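Long-range contacts in E3 19 kDa protein (PDB 5IRO), which probably binds class I MHC heavy chains through its lumenal domain, the part described here, and retains them in the endoplasmic reticulum, away from the cell surface: residues Cys18-Gln23 with Val31-Gly36; Ser57-Gly62 with His102-Arg107; Asp63-Thr68 with Phe85-Met90. All coordinates share one frame; numbering follows the deposited sequence.

Contact 1 of 3, residues Cys18-Gln23 with Val31-Gly36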
# COMPACT_ATOMS: atom_id res chain seq x y z
N CYS D 18 -21.44 -16.53 -13.27
CA CYS D 18 -20.54 -16.18 -12.18
C CYS D 18 -19.95 -14.80 -12.48
O CYS D 18 -19.18 -14.64 -13.42
CB CYS D 18 -19.44 -17.23 -12.06
SG CYS D 18 -19.98 -18.78 -11.34
N GLN D 19 -20.34 -13.82 -11.67
CA GLN D 19 -20.02 -12.42 -11.93
C GLN D 19 -18.52 -12.13 -11.99
O GLN D 19 -17.73 -12.76 -11.28
CB GLN D 19 -20.65 -11.54 -10.84
CG GLN D 19 -20.00 -11.71 -9.47
CD GLN D 19 -20.56 -10.78 -8.42
OE1 GLN D 19 -21.58 -11.07 -7.79
NE2 GLN D 19 -19.89 -9.66 -8.21
N LEU D 20 -18.13 -11.21 -12.85
CA LEU D 20 -16.72 -10.84 -12.96
C LEU D 20 -16.51 -9.32 -13.06
O LEU D 20 -17.30 -8.61 -13.68
CB LEU D 20 -16.01 -11.59 -14.10
CG LEU D 20 -16.40 -11.45 -15.57
CD1 LEU D 20 -15.32 -12.09 -16.43
CD2 LEU D 20 -17.75 -12.08 -15.87
N SER D 21 -15.42 -8.86 -12.45
CA SER D 21 -15.08 -7.44 -12.44
C SER D 21 -13.67 -7.22 -12.97
O SER D 21 -12.81 -8.09 -12.85
CB SER D 21 -15.20 -6.87 -11.02
OG SER D 21 -14.54 -7.69 -10.08
N PHE D 22 -13.44 -6.05 -13.57
CA PHE D 22 -12.14 -5.71 -14.12
C PHE D 22 -11.59 -4.47 -13.44
O PHE D 22 -12.35 -3.56 -13.09
CB PHE D 22 -12.22 -5.49 -15.63
CG PHE D 22 -12.54 -6.73 -16.41
CD1 PHE D 22 -11.58 -7.31 -17.22
CD2 PHE D 22 -13.79 -7.32 -16.34
CE1 PHE D 22 -11.86 -8.45 -17.94
CE2 PHE D 22 -14.08 -8.46 -17.06
CZ PHE D 22 -13.11 -9.02 -17.86
N GLN D 23 -10.28 -4.43 -13.26
CA GLN D 23 -9.68 -3.31 -12.53
C GLN D 23 -8.23 -3.05 -12.96
O GLN D 23 -7.48 -3.99 -13.22
CB GLN D 23 -9.77 -3.58 -11.02
CG GLN D 23 -9.28 -2.46 -10.12
CD GLN D 23 -9.54 -2.74 -8.65
OE1 GLN D 23 -10.41 -3.54 -8.31
NE2 GLN D 23 -8.80 -2.07 -7.78
N VAL D 31 -8.24 -9.20 -13.84
CA VAL D 31 -9.51 -9.89 -13.98
C VAL D 31 -9.91 -10.57 -12.67
O VAL D 31 -9.08 -11.20 -12.02
CB VAL D 31 -9.43 -10.97 -15.08
CG1 VAL D 31 -10.77 -11.65 -15.27
CG2 VAL D 31 -8.94 -10.37 -16.38
N LEU D 32 -11.17 -10.43 -12.30
CA LEU D 32 -11.67 -11.05 -11.08
C LEU D 32 -12.99 -11.78 -11.35
O LEU D 32 -14.04 -11.16 -11.38
CB LEU D 32 -11.90 -10.00 -9.99
CG LEU D 32 -12.33 -10.57 -8.64
CD1 LEU D 32 -11.13 -11.10 -7.87
CD2 LEU D 32 -13.09 -9.53 -7.84
N ILE D 33 -12.91 -13.09 -11.53
CA ILE D 33 -14.10 -13.90 -11.76
C ILE D 33 -14.69 -14.39 -10.44
O ILE D 33 -14.16 -15.31 -9.81
CB ILE D 33 -13.79 -15.12 -12.65
CG1 ILE D 33 -13.00 -14.68 -13.88
CG2 ILE D 33 -15.07 -15.83 -13.06
CD1 ILE D 33 -12.47 -15.83 -14.72
N LYS D 34 -15.79 -13.77 -10.01
CA LYS D 34 -16.43 -14.14 -8.75
C LYS D 34 -17.68 -14.99 -8.95
O LYS D 34 -18.68 -14.54 -9.52
CB LYS D 34 -16.77 -12.88 -7.95
CG LYS D 34 -17.34 -13.18 -6.57
CD LYS D 34 -17.54 -11.90 -5.78
CE LYS D 34 -17.98 -12.19 -4.35
NZ LYS D 34 -18.25 -10.93 -3.60
N CYS D 35 -17.62 -16.23 -8.48
CA CYS D 35 -18.79 -17.10 -8.44
C CYS D 35 -19.25 -17.27 -6.99
O CYS D 35 -18.68 -16.66 -6.08
CB CYS D 35 -18.49 -18.45 -9.09
SG CYS D 35 -18.10 -18.35 -10.86
N GLY D 36 -20.27 -18.09 -6.78
CA GLY D 36 -20.88 -18.21 -5.46
C GLY D 36 -19.97 -18.79 -4.39
O GLY D 36 -19.16 -19.67 -4.66
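The beta hairpin of strands 20-24 and 29-34 pairs Leu20, Ser21 and Phe22 antiparallel with Ile33, Leu32 and Val31, and a disulfide closes it beyond the last strand pair. Ser21 and Leu32 form the hydrogen-bonded pair. Ser21 N donates to Leu32 O (2.9 Å), and Leu32 N returns the bond to Ser21 O (2.9 Å). Lys34 N also bonds to Gln19 O, though the modelled separation is too short to be taken literally. On one face, Phe22 and Val31 run side by side, with the ring atom Phe22 CE1 against Val31 CG2 (3.8 Å); on the same face Leu20 CB rests by Ile33 CA at the same separation. The other face is more mixed. Ser21 OG, set between its backbone N and carbonyl carbon (chi1 49°), touches the Leu32 CD2 methyl. Further along, the extended chains of Gln19 and Lys34 point the same way, Gln19 CG lying by Lys34 CB (3.8 Å). The Cys18 SG-Cys35 SG link (2.0 Å) is seen in the model, but Cys18 is poorly ordered and the finer geometry around it is doubtful. Strand 54-59 flanks strand 29-34 on its other edge, and Leu32 also packs on an acidic side chain of another protein. Backbone bonds thus set the register of the hairpin, while a covalent bond ties its ends where the regular pairing stops.

Contact 2 of 3, residues Ser57-Gly62 with His102-Arg107; sequences STWQPG and HMWPPR
Trp59 and Trp104 both swing CG to the side opposite their own backbone N (chi1 -172° and -158°), and the two indole side chains, crossing at about a right angle, come together through their six-membered rings. Trp59 CZ3 lies against Trp104 CH2 (3.7 Å). The same ring of Trp104 receives the backbone carbonyl of Trp59 at its edge, close to the ring plane, with Trp59 O 3.3 Å from Trp104 CZ2. Pro61 and Trp104 point at each other from opposite directions, Pro61 CD meeting Trp104 CH2 (3.4 Å) at a slant. Pro106, two residues on from Trp104, lays its CD over one face of that indole near the rim; the chain gets there through a cis peptide bond ahead of Pro105. Gln60 carries its extended side chain across the Pro106 ring, so that Gln60 OE1 touches Pro106 CG (3.2 Å). The contact joins the end of strand 54-59 to the tail that follows helix 97-100. Trp104 packs in addition on Ser98 and Arg99 of that helix, and Trp59 NE1 is hydrogen-bonded to the carbonyl of Asp63. No hydrogen bond crosses between the two segments. The C-terminal tail is therefore held by aromatic and proline surfaces, with a backbone oxygen facing an indole edge whose hydrogens probably carry a small positive charge.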
# COMPACT_ATOMS: atom_id res chain seq x y z
N SER D 57 -6.85 -13.08 -12.06
CA SER D 57 -5.73 -13.15 -13.00
C SER D 57 -5.56 -11.84 -13.76
O SER D 57 -5.87 -10.77 -13.26
CB SER D 57 -5.91 -14.31 -13.98
OG SER D 57 -4.82 -14.38 -14.88
N THR D 58 -5.07 -11.95 -14.99
CA THR D 58 -4.88 -10.79 -15.85
C THR D 58 -5.23 -11.12 -17.28
O THR D 58 -5.18 -12.28 -17.69
CB THR D 58 -3.42 -10.31 -15.83
OG1 THR D 58 -2.74 -10.84 -14.69
CG2 THR D 58 -3.36 -8.79 -15.83
N TRP D 59 -5.61 -10.10 -18.05
CA TRP D 59 -5.81 -10.30 -19.48
C TRP D 59 -4.94 -9.37 -20.34
O TRP D 59 -4.87 -8.17 -20.10
CB TRP D 59 -7.29 -10.16 -19.86
CG TRP D 59 -7.56 -10.54 -21.29
CD1 TRP D 59 -7.87 -11.79 -21.76
CD2 TRP D 59 -7.58 -9.67 -22.42
NE1 TRP D 59 -8.06 -11.74 -23.12
CE2 TRP D 59 -7.89 -10.45 -23.55
CE3 TRP D 59 -7.35 -8.30 -22.59
CZ2 TRP D 59 -7.98 -9.91 -24.83
CZ3 TRP D 59 -7.44 -7.76 -23.86
CH2 TRP D 59 -7.75 -8.56 -24.96
N GLN D 60 -4.28 -9.97 -21.32
CA GLN D 60 -3.52 -9.25 -22.34
C GLN D 60 -3.87 -9.87 -23.69
O GLN D 60 -4.39 -10.99 -23.72
CB GLN D 60 -2.01 -9.33 -22.07
CG GLN D 60 -1.38 -10.69 -22.31
CD GLN D 60 0.12 -10.70 -22.07
OE1 GLN D 60 0.78 -9.66 -22.10
NE2 GLN D 60 0.68 -11.89 -21.84
N PRO D 61 -3.62 -9.16 -24.80
CA PRO D 61 -3.90 -9.69 -26.14
C PRO D 61 -3.35 -11.10 -26.34
O PRO D 61 -2.14 -11.32 -26.24
CB PRO D 61 -3.18 -8.71 -27.06
CG PRO D 61 -3.24 -7.42 -26.33
CD PRO D 61 -3.14 -7.76 -24.87
N GLY D 62 -4.24 -12.05 -26.62
CA GLY D 62 -3.85 -13.44 -26.80
C GLY D 62 -4.37 -14.33 -25.69
O GLY D 62 -4.60 -15.52 -25.89
N HIS D 102 0.93 4.91 -23.46
CA HIS D 102 1.68 3.79 -24.02
C HIS D 102 2.30 2.82 -23.01
O HIS D 102 3.46 2.42 -23.17
CB HIS D 102 2.79 4.30 -24.96
CG HIS D 102 2.29 5.16 -26.08
ND1 HIS D 102 1.81 4.64 -27.26
CD2 HIS D 102 2.21 6.50 -26.20
CE1 HIS D 102 1.45 5.63 -28.06
NE2 HIS D 102 1.68 6.77 -27.44
N MET D 103 1.56 2.44 -21.98
CA MET D 103 2.07 1.46 -21.03
C MET D 103 1.31 0.14 -21.14
O MET D 103 1.73 -0.88 -20.57
CB MET D 103 2.03 2.00 -19.60
CG MET D 103 2.91 1.23 -18.61
SD MET D 103 4.67 1.58 -18.76
CE MET D 103 5.36 0.39 -17.61
N TRP D 104 0.21 0.14 -21.87
CA TRP D 104 -0.51 -1.10 -22.14
C TRP D 104 -0.81 -1.09 -23.64
O TRP D 104 -1.21 -0.05 -24.17
CB TRP D 104 -1.81 -1.17 -21.34
CG TRP D 104 -2.31 -2.57 -21.14
CD1 TRP D 104 -1.98 -3.41 -20.11
CD2 TRP D 104 -3.14 -3.33 -22.02
NE1 TRP D 104 -2.61 -4.62 -20.27
CE2 TRP D 104 -3.32 -4.60 -21.44
CE3 TRP D 104 -3.77 -3.05 -23.24
CZ2 TRP D 104 -4.10 -5.59 -22.04
CZ3 TRP D 104 -4.54 -4.04 -23.83
CH2 TRP D 104 -4.70 -5.29 -23.22
N PRO D 105 -0.64 -2.23 -24.33
CA PRO D 105 -0.29 -3.60 -23.91
C PRO D 105 1.01 -3.72 -23.11
O PRO D 105 1.89 -2.88 -23.25
CB PRO D 105 -0.15 -4.34 -25.26
CG PRO D 105 0.04 -3.26 -26.28
CD PRO D 105 -0.79 -2.13 -25.79
N PRO D 106 1.11 -4.78 -22.28
CA PRO D 106 2.22 -5.06 -21.36
C PRO D 106 3.63 -4.87 -21.92
O PRO D 106 4.57 -4.77 -21.14
CB PRO D 106 1.99 -6.53 -21.00
CG PRO D 106 0.52 -6.66 -21.01
CD PRO D 106 0.03 -5.77 -22.13
N ARG D 107 3.77 -4.83 -23.24
CA ARG D 107 5.09 -4.62 -23.84
C ARG D 107 5.46 -3.14 -23.98
O ARG D 107 4.66 -2.33 -24.43
CB ARG D 107 5.18 -5.29 -25.21
CG ARG D 107 5.86 -6.64 -25.20
CD ARG D 107 6.24 -7.05 -26.61
NE ARG D 107 7.23 -8.12 -26.61
CZ ARG D 107 7.87 -8.53 -27.70
NH1 ARG D 107 7.63 -7.96 -28.87
NH2 ARG D 107 8.76 -9.51 -27.61

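Contact 3 of 3, residues Asp63-Thr68 with Phe85-Met90; sequences DPEWYT and FIFEHM
Glu65 and Ile86 lie side by side and point the same way, with the methyl CD1 of Ile86 against the CG and carboxylate of Glu65. Glu65 places CG beside its backbone N, opposite the carbonyl carbon (chi1 -64°), and then stretches out; Ile86 starts with CG1 away from its N and bends at chi2 (76°), which turns CD1 toward the acid. Glu65 CG sits 3.8 Å from Ile86 CD1. Beyond that methyl the carboxylate meets a second one: Glu65 OE2 and Glu88 OE1 are 3.2 Å apart, with the two planes turned 25° from each other. Two acceptors face each other here, so like charges lie close, which probably disfavours both acids being ionised at once.

The segments meet at the end of the antiparallel sheet where strand 66-72 begins and strand 78-84 has just ended. Tyr67 pairs through its backbone with Asn83, and two residues earlier Phe85 N makes a weak bond to Glu65 O (3.2 Å), an oxygen that also takes a weak bond from Thr84 OG1. Tyr67 presents a ring edge to its neighbour across the contact, its CE2 reaching Phe85 CB at 3.8 Å.

Phe87, buried, slides its ring past Glu65 in the opposite direction, with Glu65 CA in the ring plane at the edge, 3.4 Å from Phe87 CE2. Pro64 O approaches the same rim obliquely, 3.2 Å from Phe87 CD2, and accepts a hydrogen bond from the hydroxyl of Tyr46. The Phe87 ring meets the rings of Trp59 and Tyr46, while the ring of Phe85 reaches Leu20 and Phe22 of strand 20-24.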
# COMPACT_ATOMS: atom_id res chain seq x y z
N ASP D 63 -4.57 -13.75 -24.51
CA ASP D 63 -5.05 -14.48 -23.34
C ASP D 63 -6.50 -14.96 -23.52
O ASP D 63 -7.26 -14.36 -24.28
CB ASP D 63 -4.89 -13.62 -22.08
CG ASP D 63 -3.44 -13.37 -21.73
OD1 ASP D 63 -2.56 -13.64 -22.59
OD2 ASP D 63 -3.16 -12.89 -20.61
N PRO D 64 -6.88 -16.05 -22.82
CA PRO D 64 -8.16 -16.72 -23.06
C PRO D 64 -9.38 -15.82 -22.85
O PRO D 64 -9.32 -14.86 -22.08
CB PRO D 64 -8.17 -17.84 -22.02
CG PRO D 64 -6.74 -18.09 -21.73
CD PRO D 64 -6.09 -16.75 -21.80
N GLU D 65 -10.46 -16.14 -23.54
CA GLU D 65 -11.69 -15.37 -23.45
C GLU D 65 -12.84 -16.31 -23.12
O GLU D 65 -14.01 -16.01 -23.37
CB GLU D 65 -11.95 -14.64 -24.76
CG GLU D 65 -10.89 -13.60 -25.05
CD GLU D 65 -10.87 -13.21 -26.50
OE1 GLU D 65 -11.47 -13.94 -27.32
OE2 GLU D 65 -10.25 -12.17 -26.82
N TRP D 66 -12.48 -17.45 -22.55
CA TRP D 66 -13.44 -18.41 -22.06
C TRP D 66 -12.93 -18.90 -20.71
O TRP D 66 -11.75 -18.75 -20.39
CB TRP D 66 -13.58 -19.56 -23.06
CG TRP D 66 -12.30 -20.27 -23.36
CD1 TRP D 66 -11.51 -20.11 -24.46
CD2 TRP D 66 -11.72 -21.33 -22.60
NE1 TRP D 66 -10.43 -20.97 -24.40
CE2 TRP D 66 -10.54 -21.73 -23.27
CE3 TRP D 66 -12.06 -21.97 -21.40
CZ2 TRP D 66 -9.72 -22.74 -22.78
CZ3 TRP D 66 -11.24 -22.96 -20.92
CH2 TRP D 66 -10.09 -23.34 -21.61
N TYR D 67 -13.82 -19.48 -19.92
CA TYR D 67 -13.45 -20.03 -18.62
C TYR D 67 -14.36 -21.20 -18.28
O TYR D 67 -15.52 -21.25 -18.69
CB TYR D 67 -13.48 -18.94 -17.54
CG TYR D 67 -14.82 -18.25 -17.36
CD1 TYR D 67 -15.65 -18.54 -16.29
CD2 TYR D 67 -15.24 -17.28 -18.27
CE1 TYR D 67 -16.86 -17.90 -16.13
CE2 TYR D 67 -16.45 -16.64 -18.12
CZ TYR D 67 -17.26 -16.95 -17.05
OH TYR D 67 -18.47 -16.32 -16.90
N THR D 68 -13.83 -22.15 -17.51
CA THR D 68 -14.58 -23.36 -17.19
C THR D 68 -15.11 -23.34 -15.77
O THR D 68 -14.42 -22.89 -14.85
CB THR D 68 -13.72 -24.64 -17.38
OG1 THR D 68 -12.52 -24.53 -16.62
CG2 THR D 68 -13.38 -24.84 -18.83
N PHE D 85 -16.78 -15.20 -21.97
CA PHE D 85 -16.94 -13.78 -21.67
C PHE D 85 -15.73 -13.08 -22.22
O PHE D 85 -14.59 -13.46 -21.95
CB PHE D 85 -17.04 -13.53 -20.16
CG PHE D 85 -17.37 -12.11 -19.82
CD1 PHE D 85 -16.36 -11.18 -19.58
CD2 PHE D 85 -18.69 -11.69 -19.74
CE1 PHE D 85 -16.67 -9.87 -19.27
CE2 PHE D 85 -19.00 -10.38 -19.43
CZ PHE D 85 -17.99 -9.46 -19.19
N ILE D 86 -15.97 -12.04 -23.01
CA ILE D 86 -14.88 -11.33 -23.66
C ILE D 86 -14.19 -10.30 -22.77
O ILE D 86 -14.80 -9.33 -22.30
CB ILE D 86 -15.36 -10.68 -24.98
CG1 ILE D 86 -14.19 -10.04 -25.72
CG2 ILE D 86 -16.52 -9.70 -24.74
CD1 ILE D 86 -13.32 -11.06 -26.41
N PHE D 87 -12.91 -10.55 -22.51
CA PHE D 87 -12.11 -9.68 -21.66
C PHE D 87 -11.56 -8.54 -22.52
O PHE D 87 -11.15 -7.50 -22.00
CB PHE D 87 -10.96 -10.46 -21.02
CG PHE D 87 -11.40 -11.71 -20.30
CD1 PHE D 87 -11.61 -11.70 -18.93
CD2 PHE D 87 -11.61 -12.89 -20.99
CE1 PHE D 87 -12.02 -12.84 -18.27
CE2 PHE D 87 -12.01 -14.03 -20.33
CZ PHE D 87 -12.22 -14.01 -18.97
N GLU D 88 -11.59 -8.75 -23.83
CA GLU D 88 -11.14 -7.75 -24.80
C GLU D 88 -12.09 -6.55 -24.83
O GLU D 88 -11.78 -5.51 -25.42
CB GLU D 88 -11.05 -8.39 -26.18
CG GLU D 88 -10.35 -7.58 -27.26
CD GLU D 88 -10.28 -8.32 -28.59
OE1 GLU D 88 -10.63 -9.52 -28.62
OE2 GLU D 88 -9.86 -7.70 -29.59
N HIS D 89 -13.24 -6.69 -24.18
CA HIS D 89 -14.26 -5.65 -24.19
C HIS D 89 -14.39 -4.96 -22.83
O HIS D 89 -15.20 -4.05 -22.67
CB HIS D 89 -15.61 -6.23 -24.61
CG HIS D 89 -15.95 -6.01 -26.05
ND1 HIS D 89 -16.14 -4.75 -26.58
CD2 HIS D 89 -16.12 -6.87 -27.07
CE1 HIS D 89 -16.42 -4.85 -27.86
NE2 HIS D 89 -16.42 -6.13 -28.19
N MET D 90 -13.59 -5.40 -21.87
CA MET D 90 -13.61 -4.83 -20.54
C MET D 90 -12.20 -4.47 -20.06
O MET D 90 -12.03 -3.76 -19.08
CB MET D 90 -14.29 -5.77 -19.55
CG MET D 90 -15.79 -5.95 -19.79
SD MET D 90 -16.82 -4.93 -18.71
CE MET D 90 -16.86 -5.94 -17.23

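In the fold
Contacts 1 and 3 lie near the middle of the chain, whereas the centre of contact 2 lies about 16 Å from the centre of the chain, and all three mix buried with exposed residues. Contacts 1 and 2 share a sheet, since strands 29-34 and 54-59 are neighbours and Val31 N probably bonds to Ser57 O (2.9 Å). Contact 3, nested inside the loop that contact 2 closes, starts from the other sheet and supplies the aromatic link: Phe87 packs on Phe22 and Val31 of contact 1 and on Trp59 of contact 2. Chemistry follows position: backbone bonds and a disulfide in the hairpin, ring and proline packing at the tail, and hydrophobic rings beside two neighbouring acids in contact 3.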